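PDB 1J2Z: acyl-[acyl-carrier-protein]--UDP-N-acetylglucosamine O-acyltransferase from Helicobacter pylori, which transfers a (3R)-hydroxyacyl chain from acyl carrier protein to UDP-N-acetylglucosamine, the first step in building lipid A. Local coordinates for residues 158-163 against 245-250; 179-184 against 188-193. One frame throughout, in Å; residues are numbered along the deposited sequence.

How the interactions relate
Both contacts lie where the left-handed beta-helix of LpxA gives way to its C-terminal helices, with centres about 13 Å apart. Interaction 1 ties strand 160-161, on one face of the last coils, to helix 239-250 at the end of the helical region. Interaction 2 is the hairpin of strands 181-184 and 189-191, which extends another face of the beta-helix; in sequence it falls between the two segments of interaction 1. They touch directly: Ala162 packs on Pro179, Phe247 comes near the same proline, and the carbonyl of Lys163 probably accepts a hydrogen bond from Tyr180 N. Together they join the helical region to the end of the coil stack.

Interaction 1 (158-163 against 245-250); sequences FVRIAK and CSFILE
Arg160 reaches from strand 160-161 to the ring and backbone of Phe247 on helix 239-250. Its CB starts the contact beside one corner of the ring, 3.9 Å from Phe247 CZ. The chain bends at chi3 (-49°), which folds the guanidinium back over the phenyl face. NE, 4.1 Å from Phe247 CE1, turns its N-H to a salt bridge with Asp176. CZ sits 4.0 Å from the ring centroid, with the two planes only 14° apart, a stacked cation-pi pair. NH1 hangs beyond the CE1-CD1 rim, whereas NH2 stands over the ring centre and donates a hydrogen bond of 2.8 Å to Phe247 O, which lies in the guanidinium plane. Arginine suits the place because one flat cation can stack on a ring and grip a carbonyl near the helix's C-terminal end, where the helix dipole would probably favour positive charge. Glu250 O approaches the other guanidinium face. Across the phenyl ring, Ala162 CB makes a CH-pi contact 3.9 Å from the centroid; this small methyl lets the ring lie close to the strand. The phenylalanine is sandwiched between alanine and arginine, pinning helix 239-250, which packs on helix 224-234, against the final strand of one parallel sheet of the beta-helix.

Interaction 2 (179-184 against 188-193); sequences PYCTVE and AFIRGL
Thr182 and Gly192 meet through backbone and side chain together: Thr182 N donates a nearly straight bond (170°) of 3.0 Å to Gly192 O, and Thr182 OG1 adds a weak one to the same oxygen. The hydroxyl can do this because it stands between its own backbone N and carbonyl carbon (chi1 59°). Thr182 O in turn accepts from Arg191 N at 3.0 Å. Toward the turn, Glu184 and Phe189 form a hydrogen-bonded antiparallel pair, each N donating to the other's O at 3.2 Å.

Over the face that carries Thr182, Glu184 and Phe189, the end of Arg191 turns in to meet Glu184. The extended glutamate brings OE1 within 2.9 Å of Arg191 NE, but the oxygen lies over the guanidinium face, so the salt bridge is electrostatic, with no N-H aimed at it. The arginine's CD packs on Glu184 CB, its aliphatic stem serving as well as its charge. One face of the Phe189 ring covers Glu184 O, which sits toward the rim.

Val183 and Ile190 share the opposite face as a non-hydrogen-bonded pair, Val183 CG2 lying 4.2 Å from Ile190 CG1. At the corner end of the hairpin, Cys181 CB meets Ile190 CG2, and Cys181 SG lies 4.0 Å from Leu193 CD2.

Gly192 marks a corner in the chain, at backbone angles that would jam a CB against the preceding carbonyl. Beyond it, Leu193 packs on helices 195-201 and 204-217. Strand 181-184 pairs in parallel with strand 166-167, while 189-191 runs antiparallel at the sheet's outer edge, so the hairpin ends the parallel stacking on this face of the beta-helix and leads into the helices.

Interaction 1 (158-163 against 245-250)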
# COMPACT_ATOMS: atom_id res chain seq x y z
N PHE A 158 6.28 -19.17 -1.53
CA PHE A 158 7.37 -20.13 -1.43
C PHE A 158 8.78 -19.59 -1.59
O PHE A 158 9.74 -20.36 -1.61
CB PHE A 158 7.15 -21.29 -2.42
CG PHE A 158 5.97 -22.14 -2.10
CD1 PHE A 158 4.77 -21.98 -2.78
CD2 PHE A 158 6.04 -23.08 -1.07
CE1 PHE A 158 3.65 -22.74 -2.44
CE2 PHE A 158 4.93 -23.84 -0.72
CZ PHE A 158 3.73 -23.67 -1.41
N VAL A 159 8.93 -18.27 -1.68
CA VAL A 159 10.26 -17.71 -1.81
C VAL A 159 10.99 -17.83 -0.48
O VAL A 159 10.38 -17.73 0.58
CB VAL A 159 10.21 -16.22 -2.23
CG1 VAL A 159 11.57 -15.56 -1.98
CG2 VAL A 159 9.85 -16.11 -3.70
N ARG A 160 12.30 -18.05 -0.54
CA ARG A 160 13.10 -18.17 0.67
C ARG A 160 14.24 -17.17 0.63
O ARG A 160 14.98 -17.11 -0.35
CB ARG A 160 13.66 -19.58 0.83
CG ARG A 160 12.62 -20.69 0.92
CD ARG A 160 13.31 -22.04 1.06
NE ARG A 160 14.35 -22.18 0.05
CZ ARG A 160 15.51 -22.80 0.25
NH1 ARG A 160 15.78 -23.34 1.43
NH2 ARG A 160 16.41 -22.85 -0.73
N ILE A 161 14.38 -16.37 1.68
CA ILE A 161 15.45 -15.39 1.77
C ILE A 161 16.33 -15.82 2.94
O ILE A 161 15.86 -15.89 4.08
CB ILE A 161 14.90 -13.98 2.01
CG1 ILE A 161 13.95 -13.59 0.88
CG2 ILE A 161 16.05 -12.97 2.11
CD1 ILE A 161 13.13 -12.35 1.17
N ALA A 162 17.60 -16.10 2.65
CA ALA A 162 18.52 -16.55 3.68
C ALA A 162 19.00 -15.42 4.58
O ALA A 162 18.67 -14.25 4.37
CB ALA A 162 19.72 -17.25 3.03
N LYS A 163 19.78 -15.80 5.59
CA LYS A 163 20.33 -14.87 6.57
C LYS A 163 21.14 -13.72 5.97
O LYS A 163 21.81 -13.87 4.96
CB LYS A 163 21.21 -15.64 7.55
CG LYS A 163 21.97 -14.78 8.55
CD LYS A 163 22.95 -15.65 9.35
CE LYS A 163 23.63 -14.86 10.46
NZ LYS A 163 24.60 -15.71 11.21
N CYS A 245 25.69 -23.36 0.28
CA CYS A 245 25.42 -24.41 -0.69
C CYS A 245 24.23 -25.30 -0.36
O CYS A 245 23.49 -25.70 -1.27
CB CYS A 245 26.68 -25.26 -0.89
SG CYS A 245 28.05 -24.28 -1.53
N SER A 246 24.02 -25.63 0.91
CA SER A 246 22.88 -26.47 1.26
C SER A 246 21.60 -25.68 1.00
O SER A 246 20.58 -26.25 0.62
CB SER A 246 22.95 -26.91 2.72
OG SER A 246 22.76 -25.80 3.58
N PHE A 247 21.66 -24.37 1.20
CA PHE A 247 20.50 -23.51 0.96
C PHE A 247 20.14 -23.61 -0.52
O PHE A 247 18.98 -23.84 -0.89
CB PHE A 247 20.82 -22.05 1.30
CG PHE A 247 19.69 -21.10 1.01
CD1 PHE A 247 18.60 -21.02 1.87
CD2 PHE A 247 19.69 -20.32 -0.14
CE1 PHE A 247 17.53 -20.17 1.60
CE2 PHE A 247 18.62 -19.47 -0.43
CZ PHE A 247 17.54 -19.39 0.44
N ILE A 248 21.15 -23.44 -1.37
CA ILE A 248 20.99 -23.50 -2.81
C ILE A 248 20.41 -24.82 -3.30
O ILE A 248 19.47 -24.84 -4.10
CB ILE A 248 22.34 -23.25 -3.52
CG1 ILE A 248 22.75 -21.79 -3.32
CG2 ILE A 248 22.24 -23.59 -5.00
CD1 ILE A 248 24.15 -21.46 -3.82
N LEU A 249 20.97 -25.94 -2.84
CA LEU A 249 20.50 -27.25 -3.27
C LEU A 249 19.08 -27.55 -2.79
O LEU A 249 18.40 -28.40 -3.37
CB LEU A 249 21.45 -28.35 -2.78
CG LEU A 249 22.89 -28.31 -3.28
CD1 LEU A 249 23.65 -29.52 -2.73
CD2 LEU A 249 22.93 -28.32 -4.80
N GLU A 250 18.62 -26.86 -1.75
CA GLU A 250 17.27 -27.09 -1.23
C GLU A 250 16.21 -26.21 -1.89
O GLU A 250 15.02 -26.39 -1.65
CB GLU A 250 17.25 -26.85 0.28
CG GLU A 250 17.92 -27.94 1.09
CD GLU A 250 17.98 -27.61 2.57
OE1 GLU A 250 16.93 -27.24 3.14
OE2 GLU A 250 19.07 -27.72 3.16

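Interaction 2 (179-184 against 188-193)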
# COMPACT_ATOMS: atom_id res chain seq x y z
N PRO A 179 22.43 -16.54 1.36
CA PRO A 179 22.92 -15.68 2.43
C PRO A 179 23.82 -14.50 2.06
O PRO A 179 24.65 -14.58 1.16
CB PRO A 179 23.58 -16.65 3.41
CG PRO A 179 23.88 -17.86 2.58
CD PRO A 179 22.70 -17.96 1.66
N TYR A 180 23.62 -13.40 2.79
CA TYR A 180 24.40 -12.18 2.63
C TYR A 180 24.33 -11.45 1.28
O TYR A 180 25.22 -10.67 0.95
CB TYR A 180 25.86 -12.46 3.00
CG TYR A 180 26.01 -13.04 4.39
CD1 TYR A 180 26.33 -14.38 4.59
CD2 TYR A 180 25.80 -12.24 5.51
CE1 TYR A 180 26.44 -14.91 5.88
CE2 TYR A 180 25.90 -12.75 6.80
CZ TYR A 180 26.22 -14.09 6.98
OH TYR A 180 26.31 -14.59 8.25
N CYS A 181 23.27 -11.69 0.51
CA CYS A 181 23.12 -11.04 -0.78
C CYS A 181 22.16 -9.86 -0.75
O CYS A 181 21.24 -9.82 0.06
CB CYS A 181 22.63 -12.04 -1.83
SG CYS A 181 23.79 -13.35 -2.19
N THR A 182 22.39 -8.90 -1.64
CA THR A 182 21.51 -7.74 -1.75
C THR A 182 20.73 -7.94 -3.04
O THR A 182 21.30 -8.34 -4.06
CB THR A 182 22.31 -6.43 -1.84
OG1 THR A 182 23.18 -6.47 -2.98
CG2 THR A 182 23.13 -6.23 -0.58
N VAL A 183 19.43 -7.68 -2.99
CA VAL A 183 18.57 -7.86 -4.15
C VAL A 183 17.81 -6.58 -4.49
O VAL A 183 17.59 -5.73 -3.62
CB VAL A 183 17.54 -8.99 -3.89
CG1 VAL A 183 16.62 -9.15 -5.09
CG2 VAL A 183 18.28 -10.28 -3.61
N GLU A 184 17.42 -6.44 -5.75
CA GLU A 184 16.70 -5.26 -6.21
C GLU A 184 16.11 -5.48 -7.60
O GLU A 184 16.59 -6.32 -8.36
CB GLU A 184 17.66 -4.07 -6.23
CG GLU A 184 17.07 -2.77 -6.74
CD GLU A 184 18.05 -1.62 -6.65
OE1 GLU A 184 19.12 -1.70 -7.30
OE2 GLU A 184 17.76 -0.65 -5.92
N ALA A 188 13.18 -9.02 -9.32
CA ALA A 188 14.39 -8.97 -8.51
C ALA A 188 15.52 -9.94 -8.85
O ALA A 188 15.28 -11.10 -9.18
CB ALA A 188 14.01 -9.11 -7.04
N PHE A 189 16.75 -9.45 -8.73
CA PHE A 189 17.96 -10.23 -8.99
C PHE A 189 19.05 -9.80 -8.01
O PHE A 189 18.95 -8.74 -7.40
CB PHE A 189 18.43 -10.00 -10.43
CG PHE A 189 18.74 -8.57 -10.75
CD1 PHE A 189 19.94 -7.99 -10.37
CD2 PHE A 189 17.80 -7.78 -11.41
CE1 PHE A 189 20.21 -6.64 -10.63
CE2 PHE A 189 18.05 -6.43 -11.68
CZ PHE A 189 19.26 -5.86 -11.29
N ILE A 190 20.08 -10.63 -7.86
CA ILE A 190 21.18 -10.33 -6.94
C ILE A 190 22.16 -9.32 -7.53
O ILE A 190 22.71 -9.54 -8.61
CB ILE A 190 21.94 -11.62 -6.55
CG1 ILE A 190 20.97 -12.61 -5.89
CG2 ILE A 190 23.09 -11.29 -5.61
CD1 ILE A 190 21.56 -13.97 -5.62
N ARG A 191 22.39 -8.23 -6.81
CA ARG A 191 23.30 -7.17 -7.27
C ARG A 191 24.65 -7.17 -6.58
O ARG A 191 25.51 -6.35 -6.91
CB ARG A 191 22.65 -5.80 -7.06
CG ARG A 191 21.44 -5.54 -7.92
CD ARG A 191 20.75 -4.22 -7.58
NE ARG A 191 21.63 -3.05 -7.72
CZ ARG A 191 22.48 -2.62 -6.80
NH1 ARG A 191 22.59 -3.25 -5.64
NH2 ARG A 191 23.23 -1.55 -7.03
N GLY A 192 24.83 -8.06 -5.62
CA GLY A 192 26.10 -8.11 -4.91
C GLY A 192 25.90 -8.62 -3.50
O GLY A 192 24.90 -9.29 -3.21
N LEU A 193 26.84 -8.32 -2.61
CA LEU A 193 26.74 -8.77 -1.23
C LEU A 193 26.36 -7.67 -0.25
O LEU A 193 26.62 -6.49 -0.48
CB LEU A 193 28.06 -9.40 -0.79
CG LEU A 193 28.54 -10.64 -1.56
CD1 LEU A 193 29.72 -11.27 -0.81
CD2 LEU A 193 27.41 -11.65 -1.69